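Local atomic coordinates of oxidoreductase (Thermotoga maritima, PDB entry 1ZH8), a protein that probably catalyses an NADP-dependent oxidation of an alcohol group or the reverse reduction of a carbonyl. Residues P97-A102 against V109-P114; T121-V126 against Q315-L320; E133-I138 against Y299-E304. One frame throughout, in Å; residues are numbered along the deposited sequence.

Contact 1 is wholly buried and lies within the Rossmann domain, where small and branched apolar side chains join a helix to the next strand, with the residues that follow it on NADP. The other two contacts bring later helices of the chain back to that domain. Contact 2 is partly buried, a helix pair closed round one leucine. Contact 3 lies at the surface, and there a threonine hydroxyl and a 1,2-ethanediol, probably from the crystallisation liquor, enter what is otherwise aliphatic packing. Contacts 1 and 3 share the sheet: their strands 108-112 and 136-139 are neighbours in it. Contacts 1 and 2 meet where I99 packs on V125, and A316 of contact 2 touches I138 of contact 3.

Contact 1: residues P97-A102 against V109-P114; sequences PFIEKA and VICEKP. With NAP (NADP nicotinamide-adenine-dinucleotide phosphate), chain D.
The methyl of A102 rests on V109, its CB 3.4 Å from V109 CG2, and one turn earlier I99 packs across the same valine at about a right angle. I99 holds CG1 beside its backbone N, and this longer branch runs past V109 CG1 to put CD1 4.0 Å from C111 SG. Size explains the choices: alanine's single methyl is enough to meet V109 CG2, whereas isoleucine's longer branch is needed to get past the valine as far as C111. All four residues are buried, which suits their apolar surfaces.

Past C111 the chain goes from packing to cofactor binding. E112 can be followed outward from CB, which lies against C1D of the nicotinamide ribose. CG comes next, 3.4 Å from ribose O4D. A bend at chi2 (-67°) then turns the carboxylate to the nicotinamide, with CD near C2N. OE1 accepts an almost straight bond from the carboxamide N7N (3.2 Å, 171°), and OE2 is held by H34 NE2. Shortening this residue to an alanine is likely to leave both the carboxamide N-H and H34 without their partner, and the amide freer to turn. The K113 carbonyl O accepts from NADP O2D at 2.6 Å, while K113 NZ donates to the same hydroxyl and forms a salt bridge with D198. P114, after a cis peptide bond, completes the E-K-P sequence characteristic of the Gfo/Idh/MocA family.

Helix 97-102 and strand 109-112 run antiparallel (173°), their axes 9.5 Å apart, as the last two elements of the beta-alpha-beta unit 85-88, 95-104, 108-112. I99 also reaches L88 and V136 on the strands flanking 108-112, and A102 meets Y74 of helix 74-79.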
# COMPACT_ATOMS: atom_id res chain seq x y z
N PRO A 97 32.65 -15.44 -3.72
CA PRO A 97 34.01 -16.03 -3.77
C PRO A 97 34.35 -16.89 -2.56
O PRO A 97 35.05 -17.89 -2.72
CB PRO A 97 34.95 -14.80 -3.87
CG PRO A 97 34.13 -13.64 -3.44
CD PRO A 97 32.69 -13.96 -3.81
N PHE A 98 33.84 -16.55 -1.38
CA PHE A 98 34.18 -17.29 -0.16
C PHE A 98 33.45 -18.64 -0.07
O PHE A 98 34.03 -19.64 0.37
CB PHE A 98 33.93 -16.44 1.09
CG PHE A 98 35.07 -15.52 1.44
CD1 PHE A 98 35.80 -14.87 0.44
CD2 PHE A 98 35.41 -15.29 2.77
CE1 PHE A 98 36.87 -14.02 0.77
CE2 PHE A 98 36.44 -14.44 3.12
CZ PHE A 98 37.18 -13.80 2.12
N ILE A 99 32.20 -18.68 -0.52
CA ILE A 99 31.47 -19.94 -0.64
C ILE A 99 32.23 -20.87 -1.59
O ILE A 99 32.46 -22.04 -1.27
CB ILE A 99 30.01 -19.72 -1.09
CG1 ILE A 99 29.19 -19.12 0.07
CG2 ILE A 99 29.38 -21.04 -1.63
CD1 ILE A 99 27.84 -18.50 -0.35
N GLU A 100 32.66 -20.34 -2.73
CA GLU A 100 33.39 -21.14 -3.70
C GLU A 100 34.69 -21.68 -3.12
O GLU A 100 35.05 -22.83 -3.38
CB GLU A 100 33.70 -20.36 -4.99
CG GLU A 100 34.20 -21.27 -6.11
CD GLU A 100 34.34 -20.58 -7.45
OE1 GLU A 100 33.95 -19.40 -7.57
OE2 GLU A 100 34.85 -21.22 -8.40
N LYS A 101 35.40 -20.85 -2.36
CA LYS A 101 36.65 -21.31 -1.74
C LYS A 101 36.34 -22.48 -0.79
O LYS A 101 37.03 -23.49 -0.82
CB LYS A 101 37.37 -20.17 -1.01
CG LYS A 101 38.29 -19.36 -1.90
CD LYS A 101 38.50 -17.93 -1.39
CE LYS A 101 39.20 -17.06 -2.45
NZ LYS A 101 39.09 -15.59 -2.18
N ALA A 102 35.29 -22.36 0.02
CA ALA A 102 34.94 -23.41 0.97
C ALA A 102 34.60 -24.74 0.27
O ALA A 102 35.09 -25.80 0.66
CB ALA A 102 33.80 -22.95 1.85
N VAL A 109 29.23 -24.69 4.28
CA VAL A 109 29.15 -23.25 4.52
C VAL A 109 27.75 -22.87 5.02
O VAL A 109 26.75 -23.22 4.39
CB VAL A 109 29.38 -22.41 3.22
CG1 VAL A 109 29.66 -20.96 3.59
CG2 VAL A 109 30.49 -22.95 2.39
N ILE A 110 27.69 -22.17 6.15
CA ILE A 110 26.54 -21.37 6.49
C ILE A 110 26.86 -19.90 6.28
O ILE A 110 27.85 -19.38 6.78
CB ILE A 110 25.98 -21.66 7.91
CG1 ILE A 110 24.75 -20.79 8.19
CG2 ILE A 110 27.07 -21.52 8.98
CD1 ILE A 110 23.88 -21.29 9.37
N CYS A 111 26.02 -19.22 5.52
CA CYS A 111 26.33 -17.88 5.09
C CYS A 111 25.15 -16.98 5.27
O CYS A 111 24.01 -17.36 4.99
CB CYS A 111 26.76 -17.89 3.62
SG CYS A 111 27.23 -16.27 2.97
N GLU A 112 25.43 -15.78 5.74
CA GLU A 112 24.39 -14.81 6.03
C GLU A 112 23.69 -14.31 4.78
O GLU A 112 24.26 -14.32 3.69
CB GLU A 112 24.97 -13.63 6.84
CG GLU A 112 24.87 -13.82 8.34
CD GLU A 112 23.42 -13.80 8.83
OE1 GLU A 112 22.51 -13.48 8.02
OE2 GLU A 112 23.18 -14.13 10.00
N LYS A 113 22.45 -13.87 4.96
CA LYS A 113 21.72 -13.18 3.91
C LYS A 113 22.33 -11.79 3.76
O LYS A 113 23.03 -11.33 4.67
CB LYS A 113 20.23 -13.07 4.29
CG LYS A 113 19.92 -12.80 5.77
CD LYS A 113 20.52 -11.48 6.33
CE LYS A 113 19.92 -10.26 5.66
NZ LYS A 113 20.60 -9.01 6.02
N PRO A 114 22.10 -11.12 2.63
CA PRO A 114 21.50 -11.64 1.38
C PRO A 114 22.41 -12.68 0.74
O PRO A 114 23.63 -12.65 0.97
CB PRO A 114 21.39 -10.40 0.49
CG PRO A 114 21.51 -9.19 1.47
CD PRO A 114 22.42 -9.67 2.54
PA NAP D . 30.10 -5.96 10.04
O1A NAP D . 29.98 -5.58 11.47
O2A NAP D . 30.77 -4.95 9.21
O5B NAP D . 30.80 -7.41 9.97
C5B NAP D . 31.60 -7.75 8.86
C4B NAP D . 32.86 -8.41 9.39
O4B NAP D . 33.60 -8.99 8.32
C3B NAP D . 33.78 -7.41 10.06
O3B NAP D . 34.37 -8.11 11.13
C2B NAP D . 34.80 -7.15 8.96
O2B NAP D . 36.07 -6.55 9.18
C1B NAP D . 34.94 -8.55 8.40
N9A NAP D . 35.58 -8.53 7.09
C8A NAP D . 35.49 -7.55 6.12
N7A NAP D . 36.22 -7.95 5.06
C5A NAP D . 36.77 -9.16 5.34
C6A NAP D . 37.61 -10.02 4.64
N6A NAP D . 38.03 -9.70 3.42
N1A NAP D . 37.99 -11.21 5.19
C2A NAP D . 37.57 -11.54 6.45
N3A NAP D . 36.76 -10.70 7.16
C4A NAP D . 36.37 -9.53 6.61
O3 NAP D . 28.63 -6.19 9.45
PN NAP D . 27.55 -7.21 10.06
O1N NAP D . 28.11 -8.16 11.07
O2N NAP D . 26.44 -6.30 10.34
O5D NAP D . 27.11 -8.11 8.81
C5D NAP D . 27.83 -9.24 8.34
C4D NAP D . 26.86 -10.19 7.64
O4D NAP D . 25.82 -10.54 8.54
C3D NAP D . 26.19 -9.50 6.44
O3D NAP D . 26.09 -10.39 5.35
C2D NAP D . 24.81 -9.14 6.92
O2D NAP D . 23.85 -9.14 5.88
C1D NAP D . 24.56 -10.21 7.96
N1N NAP D . 23.61 -9.75 8.97
C2N NAP D . 22.46 -10.46 9.15
C3N NAP D . 21.51 -10.05 10.10
C7N NAP D . 20.35 -10.95 10.45
O7N NAP D . 19.43 -10.45 11.39
N7N NAP D . 20.21 -12.18 9.91
C4N NAP D . 21.76 -8.91 10.86
C5N NAP D . 22.95 -8.19 10.69
C6N NAP D . 23.87 -8.62 9.73
P2B NAP D . 36.95 -6.33 10.51
O1X NAP D . 37.79 -7.55 10.83
O2X NAP D . 36.08 -6.03 11.71
O3X NAP D . 37.84 -5.15 10.17

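Contact 2: residues T121-V126 against Q315-L320; sequences TGKKVV and QALKDL
L317 carries this contact, reaching out from its helix to G122, K123 and V126 on the other. The closest approach is between side chain and backbone: L317 CD1 lies 3.6 Å from G122 CA and 3.8 Å from K123 N. Glycine suits the place because any CB there would point at L317 and collide with CD1, whereas bare backbone lets the methyl settle against the helix itself.

The remaining contacts are aliphatic. L317 has CG anti to its backbone N (chi1 -172°), which extends the side chain toward the facing helix, and its two methyls divide the work. CD2 takes the other pair of neighbours, 3.9 Å from V126 CG2 and 3.9 Å from K123 CG. Valine and leucine cross here at about a right angle. The lysine gives only the apolar root of its chain to the packing, while its end leads away, as suits an exposed residue at the border of a partly buried contact.

Polar interactions lie outside the interface. D319 makes salt bridges with R143 and R208, and T121 OG1 is hydrogen-bonded to D118 OD1.

The two helices pack antiparallel at 172°, with axes 9.8 Å apart. Helix 119-131 belongs to the Rossmann domain, and helix 313-329 comes after most strands of the mixed sheet and before its last, 334-335; the pair thus brings a late helix against the nucleotide-binding domain, consistent with the two-domain Gfo/Idh/MocA fold.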
# COMPACT_ATOMS: atom_id res chain seq x y z
N THR A 121 24.67 -12.49 -9.61
CA THR A 121 25.73 -13.03 -8.78
C THR A 121 25.18 -14.13 -7.89
O THR A 121 25.86 -15.14 -7.66
CB THR A 121 26.40 -11.94 -7.92
OG1 THR A 121 26.63 -10.77 -8.71
CG2 THR A 121 27.73 -12.41 -7.43
N GLY A 122 23.96 -13.91 -7.39
CA GLY A 122 23.24 -14.92 -6.60
C GLY A 122 23.14 -16.25 -7.33
O GLY A 122 23.37 -17.31 -6.73
N LYS A 123 22.82 -16.21 -8.63
CA LYS A 123 22.67 -17.42 -9.44
C LYS A 123 23.94 -18.25 -9.45
O LYS A 123 23.87 -19.46 -9.61
CB LYS A 123 22.32 -17.12 -10.88
CG LYS A 123 20.87 -16.87 -11.19
CD LYS A 123 20.82 -16.28 -12.62
CE LYS A 123 19.46 -15.71 -12.95
NZ LYS A 123 19.38 -15.29 -14.39
N LYS A 124 25.09 -17.59 -9.30
CA LYS A 124 26.37 -18.33 -9.30
C LYS A 124 26.55 -19.08 -7.98
O LYS A 124 27.12 -20.17 -7.96
CB LYS A 124 27.57 -17.42 -9.60
CG LYS A 124 27.58 -16.84 -11.00
CD LYS A 124 28.89 -16.06 -11.28
CE LYS A 124 28.67 -14.65 -11.92
NZ LYS A 124 28.65 -14.63 -13.43
N VAL A 125 26.05 -18.50 -6.88
CA VAL A 125 26.05 -19.18 -5.60
C VAL A 125 25.18 -20.43 -5.73
O VAL A 125 25.56 -21.53 -5.32
CB VAL A 125 25.52 -18.28 -4.48
CG1 VAL A 125 25.27 -19.10 -3.21
CG2 VAL A 125 26.47 -17.11 -4.24
N VAL A 126 24.01 -20.26 -6.33
CA VAL A 126 23.08 -21.37 -6.48
C VAL A 126 23.70 -22.51 -7.27
O VAL A 126 23.62 -23.66 -6.84
CB VAL A 126 21.74 -20.94 -7.11
CG1 VAL A 126 20.89 -22.17 -7.40
CG2 VAL A 126 21.02 -19.95 -6.19
N GLN A 315 15.90 -20.51 -2.30
CA GLN A 315 14.95 -19.69 -1.52
C GLN A 315 15.47 -18.27 -1.33
O GLN A 315 14.72 -17.30 -1.44
CB GLN A 315 14.67 -20.32 -0.15
CG GLN A 315 13.81 -21.59 -0.17
CD GLN A 315 12.42 -21.30 -0.66
OE1 GLN A 315 11.74 -20.41 -0.14
NE2 GLN A 315 11.99 -22.02 -1.71
N ALA A 316 16.77 -18.17 -1.06
CA ALA A 316 17.36 -16.87 -0.74
C ALA A 316 17.43 -16.06 -2.01
O ALA A 316 17.26 -14.84 -2.00
CB ALA A 316 18.73 -17.04 -0.14
N LEU A 317 17.66 -16.76 -3.13
CA LEU A 317 17.75 -16.08 -4.40
C LEU A 317 16.38 -15.48 -4.72
O LEU A 317 16.28 -14.33 -5.16
CB LEU A 317 18.24 -17.03 -5.49
CG LEU A 317 18.54 -16.31 -6.81
CD1 LEU A 317 19.72 -15.39 -6.66
CD2 LEU A 317 18.77 -17.29 -7.97
N LYS A 318 15.32 -16.24 -4.46
CA LYS A 318 13.95 -15.73 -4.63
C LYS A 318 13.65 -14.54 -3.72
O LYS A 318 12.96 -13.61 -4.14
CB LYS A 318 12.91 -16.84 -4.44
CG LYS A 318 12.95 -17.92 -5.53
CD LYS A 318 12.14 -19.16 -5.15
CE LYS A 318 12.05 -20.11 -6.36
NZ LYS A 318 11.19 -21.29 -6.12
N ASP A 319 14.18 -14.53 -2.50
CA ASP A 319 14.01 -13.36 -1.65
C ASP A 319 14.65 -12.14 -2.30
O ASP A 319 14.05 -11.04 -2.35
CB ASP A 319 14.62 -13.56 -0.27
CG ASP A 319 14.04 -14.73 0.49
OD1 ASP A 319 12.84 -15.06 0.30
OD2 ASP A 319 14.80 -15.32 1.30
N LEU A 320 15.87 -12.33 -2.80
CA LEU A 320 16.62 -11.23 -3.34
C LEU A 320 15.92 -10.72 -4.60
O LEU A 320 15.73 -9.52 -4.75
CB LEU A 320 18.07 -11.64 -3.58
CG LEU A 320 19.04 -10.57 -4.09
CD1 LEU A 320 19.00 -9.33 -3.21
CD2 LEU A 320 20.44 -11.12 -4.09

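Contact 3: residues E133-I138 against Y299-E304; sequences EKTVYI and YQVVAE. With EDO (1,2-ethanediol), chain G.
T135 sets CG2 anti to its backbone N and OG1 beside it (chi1 -59°), while V301 sends CG1 out anti to its own N (chi1 169°), and these rotations bring the methyls T135 CG2 and V301 CG1 to 3.6 Å. V302 approaches with its other branch: CG2, beside the backbone N, lies 3.8 Å from T135 OG1 and almost as near to T135 CB. Threonine suits this partly exposed spot because its methyl joins the valines while its hydroxyl can serve polar neighbours. One such neighbour is a 1,2-ethanediol, probably from the crystallisation liquor, that spans the two segments. Its O2 donates to E133 O at 2.7 Å, and its O1 donates to V302 O at 2.9 Å.

Deeper in, Y137 OH is hydrogen-bonded to D297, an earlier residue of the same helix, and V302 also touches I19 and H108. V136 instead packs on I99 and L103 of helix 95-104. Helix 95-104 thus lies against V136, while helix 290-303, from far later in the chain, lies over T135 and Y137 at the entrance to the edge strand 136-139 and adds to the helical layer on the Rossmann sheet.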
# COMPACT_ATOMS: atom_id res chain seq x y z
N GLU A 133 28.68 -31.52 -3.30
CA GLU A 133 28.10 -32.46 -2.33
C GLU A 133 27.96 -31.82 -0.93
O GLU A 133 27.12 -32.23 -0.12
CB GLU A 133 28.92 -33.77 -2.28
N LYS A 134 28.77 -30.80 -0.67
CA LYS A 134 28.75 -30.11 0.60
C LYS A 134 27.51 -29.21 0.68
O LYS A 134 26.93 -28.86 -0.34
CB LYS A 134 30.01 -29.26 0.74
CG LYS A 134 31.31 -29.97 0.36
CD LYS A 134 31.53 -31.32 1.06
CE LYS A 134 31.79 -31.17 2.54
NZ LYS A 134 32.39 -32.43 3.06
N THR A 135 27.11 -28.84 1.89
CA THR A 135 25.93 -27.99 2.07
C THR A 135 26.30 -26.50 1.97
O THR A 135 27.25 -26.05 2.63
CB THR A 135 25.25 -28.23 3.43
OG1 THR A 135 24.84 -29.60 3.54
CG2 THR A 135 24.02 -27.31 3.60
N VAL A 136 25.54 -25.76 1.14
CA VAL A 136 25.48 -24.31 1.26
C VAL A 136 24.14 -23.95 1.89
O VAL A 136 23.07 -24.29 1.38
CB VAL A 136 25.63 -23.57 -0.08
CG1 VAL A 136 25.59 -22.03 0.15
CG2 VAL A 136 26.93 -23.97 -0.74
N TYR A 137 24.21 -23.24 3.02
CA TYR A 137 23.06 -22.86 3.78
C TYR A 137 23.06 -21.34 3.91
O TYR A 137 23.97 -20.79 4.53
CB TYR A 137 23.13 -23.53 5.14
CG TYR A 137 21.85 -23.44 5.93
CD1 TYR A 137 21.43 -22.23 6.50
CD2 TYR A 137 21.05 -24.56 6.12
CE1 TYR A 137 20.25 -22.14 7.23
CE2 TYR A 137 19.88 -24.49 6.86
CZ TYR A 137 19.49 -23.27 7.41
OH TYR A 137 18.32 -23.20 8.12
N ILE A 138 22.09 -20.65 3.29
CA ILE A 138 21.97 -19.19 3.45
C ILE A 138 21.03 -18.93 4.61
O ILE A 138 19.86 -19.34 4.59
CB ILE A 138 21.41 -18.45 2.23
CG1 ILE A 138 22.12 -18.88 0.94
CG2 ILE A 138 21.54 -16.92 2.46
CD1 ILE A 138 23.68 -18.70 0.94
N TYR A 299 22.57 -27.95 11.33
CA TYR A 299 23.15 -29.15 11.89
C TYR A 299 22.46 -30.39 11.34
O TYR A 299 23.11 -31.39 11.05
CB TYR A 299 23.10 -29.16 13.43
CG TYR A 299 23.64 -30.47 13.97
CD1 TYR A 299 25.00 -30.64 14.21
CD2 TYR A 299 22.79 -31.57 14.19
CE1 TYR A 299 25.51 -31.86 14.67
CE2 TYR A 299 23.28 -32.79 14.66
CZ TYR A 299 24.64 -32.92 14.90
OH TYR A 299 25.14 -34.11 15.36
N GLN A 300 21.14 -30.32 11.21
CA GLN A 300 20.36 -31.49 10.81
C GLN A 300 20.57 -31.77 9.32
O GLN A 300 20.61 -32.93 8.89
CB GLN A 300 18.88 -31.30 11.16
CG GLN A 300 18.58 -31.52 12.64
CD GLN A 300 17.11 -31.35 12.97
OE1 GLN A 300 16.55 -30.27 12.79
NE2 GLN A 300 16.48 -32.41 13.47
N VAL A 301 20.74 -30.69 8.55
CA VAL A 301 21.03 -30.79 7.12
C VAL A 301 22.39 -31.45 6.92
O VAL A 301 22.52 -32.42 6.17
CB VAL A 301 20.96 -29.43 6.40
CG1 VAL A 301 21.54 -29.53 4.99
CG2 VAL A 301 19.52 -28.95 6.34
N VAL A 302 23.38 -30.94 7.63
CA VAL A 302 24.73 -31.44 7.48
C VAL A 302 24.92 -32.82 8.06
O VAL A 302 25.49 -33.69 7.40
CB VAL A 302 25.75 -30.46 8.08
CG1 VAL A 302 27.17 -31.12 8.21
CG2 VAL A 302 25.80 -29.21 7.21
N ALA A 303 24.45 -33.04 9.28
CA ALA A 303 24.82 -34.26 10.01
C ALA A 303 23.80 -35.37 9.92
O ALA A 303 24.15 -36.53 9.89
CB ALA A 303 25.13 -33.95 11.49
N GLU A 304 22.52 -34.99 9.89
CA GLU A 304 21.43 -35.96 10.00
C GLU A 304 20.64 -36.14 8.73
O GLU A 304 19.56 -36.70 8.76
CB GLU A 304 20.51 -35.59 11.17
CG GLU A 304 21.12 -35.85 12.55
CD GLU A 304 20.36 -35.20 13.70
OE1 GLU A 304 19.49 -34.33 13.44
OE2 GLU A 304 20.64 -35.57 14.87
C1 EDO G . 25.10 -33.95 3.48
O1 EDO G . 26.02 -33.64 4.54
C2 EDO G . 24.97 -32.76 2.54
O2 EDO G . 26.22 -32.06 2.39